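Local coordinates for lipopolysaccharide biosynthesis protein wbpB (Thermus thermophilus, PDB 3O9Z) that is an NAD-dependent dehydrogenase of lipopolysaccharide sugar biosynthesis, probably oxidising a sugar nucleotide and using 2-oxoglutarate to regenerate NAD, at residues G150-R162 / R244-F258. Numbering follows the deposited sequence. Where two conformers were deposited one is given.
Sequences GAKDVVLTYVTGR and RTYRSIAVDGEEVEF. With AKG (2-oxoglutaric acid), chain F.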
loop_
_atom_site.group_PDB
_atom_site.type_symbol
_atom_site.label_atom_id
_atom_site.label_comp_id
_atom_site.label_asym_id
_atom_site.label_seq_id
_atom_site.Cartn_x
_atom_site.Cartn_y
_atom_site.Cartn_z
ATOM N N GLY A 150 49.482 4.214 20.295
ATOM C CA GLY A 150 49.090 5.566 19.926
ATOM C C GLY A 150 47.815 5.504 19.114
ATOM O O GLY A 150 47.452 4.453 18.574
ATOM N N ALA A 151 47.171 6.656 19.006
ATOM C CA ALA A 151 46.062 6.776 18.070
ATOM C C ALA A 151 46.534 6.888 16.639
ATOM O O ALA A 151 47.663 7.319 16.377
ATOM C CB ALA A 151 45.244 7.961 18.461
ATOM N N LYS A 152 45.672 6.523 15.694
ATOM C CA LYS A 152 46.024 6.550 14.283
ATOM C C LYS A 152 45.252 7.654 13.554
ATOM O O LYS A 152 44.194 8.092 14.019
ATOM C CB LYS A 152 45.699 5.204 13.644
ATOM C CG LYS A 152 46.658 4.044 14.127
ATOM C CD LYS A 152 48.083 4.515 14.409
ATOM C CE LYS A 152 48.933 3.386 14.999
ATOM N NZ LYS A 152 50.375 3.757 15.195
ATOM N N ASP A 153 45.800 8.152 12.459
ATOM C CA ASP A 153 45.091 9.102 11.606
ATOM C C ASP A 153 44.524 8.318 10.445
ATOM O O ASP A 153 45.204 7.526 9.798
ATOM C CB ASP A 153 46.070 10.165 11.109
ATOM C CG ASP A 153 46.390 11.143 12.218
ATOM O OD1 ASP A 153 45.466 11.867 12.649
ATOM O OD2 ASP A 153 47.516 11.077 12.758
ATOM N N VAL A 154 43.225 8.497 10.220
ATOM C CA VAL A 154 42.469 7.597 9.335
ATOM C C VAL A 154 41.657 8.440 8.361
ATOM O O VAL A 154 41.079 9.464 8.752
ATOM C CB VAL A 154 41.475 6.770 10.172
ATOM C CG1 VAL A 154 40.618 5.890 9.215
ATOM C CG2 VAL A 154 42.193 5.876 11.176
ATOM N N VAL A 155 41.619 8.014 7.104
ATOM C CA VAL A 155 40.718 8.615 6.131
ATOM C C VAL A 155 39.774 7.504 5.696
ATOM O O VAL A 155 40.211 6.457 5.203
ATOM C CB VAL A 155 41.479 9.161 4.914
ATOM C CG1 VAL A 155 40.496 9.666 3.879
ATOM C CG2 VAL A 155 42.407 10.294 5.352
ATOM N N LEU A 156 38.478 7.711 5.889
ATOM C CA LEU A 156 37.460 6.698 5.547
ATOM C C LEU A 156 36.660 7.300 4.411
ATOM O O LEU A 156 36.127 8.415 4.527
ATOM C CB LEU A 156 36.494 6.547 6.740
ATOM C CG LEU A 156 35.575 5.334 6.752
ATOM C CD1 LEU A 156 34.520 5.378 5.657
ATOM C CD2 LEU A 156 36.363 4.003 6.756
ATOM N N THR A 157 36.614 6.592 3.276
ATOM C CA THR A 157 35.852 7.048 2.118
ATOM C C THR A 157 34.895 5.944 1.711
ATOM O O THR A 157 35.291 4.776 1.601
ATOM C CB THR A 157 36.819 7.293 0.944
ATOM O OG1 THR A 157 37.841 8.197 1.379
ATOM C CG2 THR A 157 36.077 7.958 -0.230
ATOM N N TYR A 158 33.610 6.277 1.629
ATOM C CA TYR A 158 32.577 5.250 1.495
ATOM C C TYR A 158 31.595 5.730 0.437
ATOM O O TYR A 158 30.719 6.568 0.717
ATOM C CB TYR A 158 31.877 5.044 2.861
ATOM C CG TYR A 158 31.173 3.716 2.979
ATOM C CD1 TYR A 158 29.935 3.487 2.368
ATOM C CD2 TYR A 158 31.783 2.664 3.649
ATOM C CE1 TYR A 158 29.299 2.242 2.510
ATOM C CE2 TYR A 158 31.186 1.418 3.762
ATOM C CZ TYR A 158 29.947 1.214 3.205
ATOM O OH TYR A 158 29.321 -0.016 3.299
ATOM N N VAL A 159 31.721 5.208 -0.773
ATOM C CA VAL A 159 30.897 5.649 -1.894
ATOM C C VAL A 159 30.219 4.396 -2.416
ATOM O O VAL A 159 30.862 3.386 -2.709
ATOM C CB VAL A 159 31.748 6.248 -3.033
ATOM C CG1 VAL A 159 30.814 6.702 -4.129
ATOM C CG2 VAL A 159 32.570 7.444 -2.552
ATOM N N THR A 160 28.894 4.389 -2.452
ATOM C CA THR A 160 28.185 3.221 -2.955
ATOM C C THR A 160 26.983 3.694 -3.776
ATOM O O THR A 160 26.026 4.268 -3.240
ATOM C CB THR A 160 27.836 2.244 -1.812
ATOM O OG1 THR A 160 27.161 1.106 -2.383
ATOM C CG2 THR A 160 26.929 2.907 -0.778
ATOM N N GLY A 161 27.076 3.596 -5.106
ATOM C CA GLY A 161 26.103 4.296 -5.940
ATOM C C GLY A 161 24.703 3.729 -5.783
ATOM O O GLY A 161 24.515 2.523 -5.607
ATOM N N ARG A 162 23.744 4.649 -5.862
ATOM C CA ARG A 162 22.325 4.243 -5.811
ATOM C C ARG A 162 21.574 4.909 -6.947
ATOM O O ARG A 162 21.644 6.130 -7.162
ATOM C CB ARG A 162 21.661 4.635 -4.485
ATOM C CG ARG A 162 22.198 3.841 -3.305
ATOM C CD ARG A 162 21.747 2.376 -3.321
ATOM N NE ARG A 162 22.211 1.666 -2.137
ATOM C CZ ARG A 162 23.438 1.189 -1.992
ATOM N NH1 ARG A 162 24.364 1.411 -2.915
ATOM N NH2 ARG A 162 23.763 0.528 -0.867
ATOM N N ARG A 244 31.164 1.593 -9.512
ATOM C CA ARG A 244 30.215 2.472 -8.816
ATOM C C ARG A 244 30.292 2.395 -7.301
ATOM O O ARG A 244 29.449 2.979 -6.616
ATOM C CB ARG A 244 28.789 2.215 -9.308
ATOM C CG ARG A 244 28.700 2.467 -10.801
ATOM C CD ARG A 244 27.342 2.193 -11.413
ATOM N NE ARG A 244 27.322 2.939 -12.665
ATOM C CZ ARG A 244 26.694 4.096 -12.835
ATOM N NH1 ARG A 244 25.942 4.609 -11.872
ATOM N NH2 ARG A 244 26.776 4.702 -14.007
ATOM N N THR A 245 31.287 1.685 -6.785
ATOM C CA THR A 245 31.544 1.632 -5.359
ATOM C C THR A 245 33.031 1.845 -5.098
ATOM O O THR A 245 33.917 1.465 -5.892
ATOM C CB THR A 245 31.134 0.312 -4.705
ATOM O OG1 THR A 245 32.011 -0.729 -5.146
ATOM C CG2 THR A 245 29.659 -0.043 -5.043
ATOM N N TYR A 246 33.288 2.400 -3.925
ATOM C CA TYR A 246 34.636 2.604 -3.425
ATOM C C TYR A 246 34.519 2.693 -1.911
ATOM O O TYR A 246 33.991 3.672 -1.387
ATOM C CB TYR A 246 35.249 3.876 -4.015
ATOM C CG TYR A 246 36.647 4.159 -3.493
ATOM C CD1 TYR A 246 37.690 3.277 -3.775
ATOM C CD2 TYR A 246 36.915 5.278 -2.720
ATOM C CE1 TYR A 246 38.970 3.510 -3.282
ATOM C CE2 TYR A 246 38.205 5.537 -2.241
ATOM C CZ TYR A 246 39.215 4.641 -2.532
ATOM O OH TYR A 246 40.478 4.889 -2.033
ATOM N N ARG A 247 35.006 1.665 -1.222
ATOM C CA ARG A 247 34.895 1.559 0.227
ATOM C C ARG A 247 36.270 1.346 0.803
ATOM O O ARG A 247 36.850 0.261 0.656
ATOM C CB ARG A 247 33.945 0.436 0.663
ATOM C CG ARG A 247 32.516 0.529 0.112
ATOM C CD ARG A 247 31.749 -0.719 0.593
ATOM N NE ARG A 247 30.429 -0.876 -0.013
ATOM C CZ ARG A 247 30.174 -1.637 -1.074
ATOM N NH1 ARG A 247 31.190 -2.214 -1.727
ATOM N NH2 ARG A 247 28.922 -1.804 -1.494
ATOM N N SER A 248 36.816 2.409 1.388
ATOM C CA SER A 248 38.252 2.470 1.673
ATOM C C SER A 248 38.478 2.958 3.099
ATOM O O SER A 248 37.879 3.949 3.541
ATOM C CB SER A 248 38.933 3.452 0.711
ATOM O OG SER A 248 40.195 3.865 1.207
ATOM N N ILE A 249 39.334 2.253 3.833
ATOM C CA ILE A 249 39.871 2.766 5.102
ATOM C C ILE A 249 41.380 2.908 4.954
ATOM O O ILE A 249 42.103 1.933 4.651
ATOM C CB ILE A 249 39.434 1.958 6.331
ATOM C CG1 ILE A 249 39.991 2.606 7.607
ATOM C CG2 ILE A 249 39.851 0.487 6.231
ATOM C CD1 ILE A 249 39.363 2.039 8.883
ATOM N N ALA A 250 41.878 4.129 5.131
ATOM C CA ALA A 250 43.330 4.381 5.011
ATOM C C ALA A 250 43.883 4.767 6.372
ATOM O O ALA A 250 43.464 5.768 6.957
ATOM C CB ALA A 250 43.616 5.478 3.976
ATOM N N VAL A 251 44.777 3.943 6.918
ATOM C CA VAL A 251 45.238 4.133 8.288
ATOM C C VAL A 251 46.726 4.480 8.226
ATOM O O VAL A 251 47.543 3.707 7.716
ATOM C CB VAL A 251 45.076 2.856 9.133
ATOM C CG1 VAL A 251 45.637 3.069 10.530
ATOM C CG2 VAL A 251 43.595 2.424 9.174
ATOM N N ASP A 252 47.056 5.670 8.717
ATOM C CA ASP A 252 48.427 6.175 8.682
ATOM C C ASP A 252 48.994 6.035 7.260
ATOM O O ASP A 252 50.142 5.609 7.099
ATOM C CB ASP A 252 49.289 5.374 9.669
ATOM C CG ASP A 252 49.083 5.778 11.126
ATOM O OD1 ASP A 252 48.203 6.617 11.442
ATOM O OD2 ASP A 252 49.842 5.241 11.969
ATOM N N GLY A 253 48.198 6.355 6.236
ATOM C CA GLY A 253 48.621 6.241 4.832
ATOM C C GLY A 253 48.602 4.892 4.122
ATOM O O GLY A 253 48.988 4.788 2.956
ATOM N N GLU A 254 48.174 3.842 4.809
ATOM C CA GLU A 254 48.008 2.530 4.178
ATOM C C GLU A 254 46.551 2.231 3.836
ATOM O O GLU A 254 45.705 2.258 4.729
ATOM C CB GLU A 254 48.391 1.451 5.176
ATOM C CG GLU A 254 49.838 1.502 5.589
ATOM C CD GLU A 254 50.257 0.178 6.181
ATOM O OE1 GLU A 254 49.335 -0.569 6.578
ATOM O OE2 GLU A 254 51.475 -0.112 6.225
ATOM N N GLU A 255 46.323 1.733 2.627
ATOM C CA GLU A 255 44.993 1.615 2.035
ATOM C C GLU A 255 44.398 0.214 2.183
ATOM O O GLU A 255 44.989 -0.775 1.745
ATOM C CB GLU A 255 45.114 2.002 0.553
ATOM C CG GLU A 255 44.002 1.531 -0.384
ATOM C CD GLU A 255 42.751 2.361 -0.185
ATOM O OE1 GLU A 255 42.535 2.719 0.987
ATOM O OE2 GLU A 255 42.024 2.673 -1.157
ATOM N N VAL A 256 43.202 0.101 2.754
ATOM C CA VAL A 256 42.431 -1.149 2.628
ATOM C C VAL A 256 41.103 -0.865 1.926
ATOM O O VAL A 256 40.265 -0.155 2.483
ATOM C CB VAL A 256 42.224 -1.815 4.005
ATOM C CG1 VAL A 256 41.316 -3.062 3.927
ATOM C CG2 VAL A 256 43.574 -2.211 4.634
ATOM N N GLU A 257 40.924 -1.383 0.706
ATOM C CA GLU A 257 39.649 -1.243 -0.006
ATOM C C GLU A 257 38.899 -2.548 0.211
ATOM O O GLU A 257 39.442 -3.608 -0.110
ATOM C CB GLU A 257 39.821 -0.934 -1.512
ATOM C CG GLU A 257 38.629 -0.199 -2.189
ATOM C CD GLU A 257 37.366 -1.034 -2.376
ATOM O OE1 GLU A 257 36.293 -0.449 -2.703
ATOM O OE2 GLU A 257 37.451 -2.276 -2.208
ATOM N N PHE A 258 37.691 -2.483 0.770
ATOM C CA PHE A 258 36.999 -3.687 1.256
ATOM C C PHE A 258 35.689 -4.022 0.564
ATOM O O PHE A 258 34.810 -4.640 1.158
ATOM C CB PHE A 258 36.798 -3.647 2.776
ATOM C CG PHE A 258 36.173 -2.380 3.284
ATOM C CD1 PHE A 258 36.975 -1.298 3.642
ATOM C CD2 PHE A 258 34.791 -2.284 3.431
ATOM C CE1 PHE A 258 36.409 -0.141 4.184
ATOM C CE2 PHE A 258 34.209 -1.125 3.958
ATOM C CZ PHE A 258 35.031 -0.053 4.333
HETATM C C1 AKG F . 22.271 -0.735 2.320
HETATM O O1 AKG F . 22.068 -0.448 1.111
HETATM O O2 AKG F . 21.388 -0.606 3.175
HETATM C C2 AKG F . 23.501 -1.342 2.779
HETATM O O5 AKG F . 23.621 -1.605 3.974
HETATM C C3 AKG F . 24.625 -1.619 1.816
HETATM C C4 AKG F . 25.584 -0.430 1.869
HETATM C C5 AKG F . 26.676 -0.484 0.819
HETATM O O3 AKG F . 26.378 -0.752 -0.360
HETATM O O4 AKG F . 27.844 -0.265 1.151
HETATM O O HOH W 1 40.011 6.352 2.385
#
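Over one face of the Tyr-158 ring sits Arg-247, its CG 4.0 Å from the ring centroid in a CH-pi contact, while O4 of 2-oxoglutarate lies at the ring's edge and Phe-258 CE2 approaches obliquely. Arg-247 O lies over a face of the Phe-258 ring, and Thr-157 CG2 meets the Tyr-246 ring edge. The Arg-247 guanidinium, turned 73° from the Tyr-158 ring, offers its edge to the ligand's C5 carboxylate. NE reaches O4 at 2.9 Å; NH2 reaches O3. The chain, extended from CG to NE, crosses the Tyr-158 ring to get there. Tyr-158 OH donates to O4 at 2.6 Å, and Thr-160 OG1 to O3. Arg-162 bends at chi2 (-71°), and its NH2 bridges O3 and O1; NH1 is held by Thr-160 OG1 and Gly-161 O. Were Arg-162 an alanine, O1 and O3 would probably each lose a donor, and Thr-160 OG1 its NH1 partner. Antiparallel strands 152-160 and 245-251, neighbours in the C-terminal-domain sheet of this Gfo/Idh/MocA-type oxidoreductase, pair through backbone bonds, and Asp-252 in the type I' turn takes the Asp-153 N-H on OD1. Arg-247 and two hydroxyls hold one carboxylate and Arg-162 links it to the other, consistent with a dicarboxylate pocket, where Lys-103 and His-187 add hydrogen bonds.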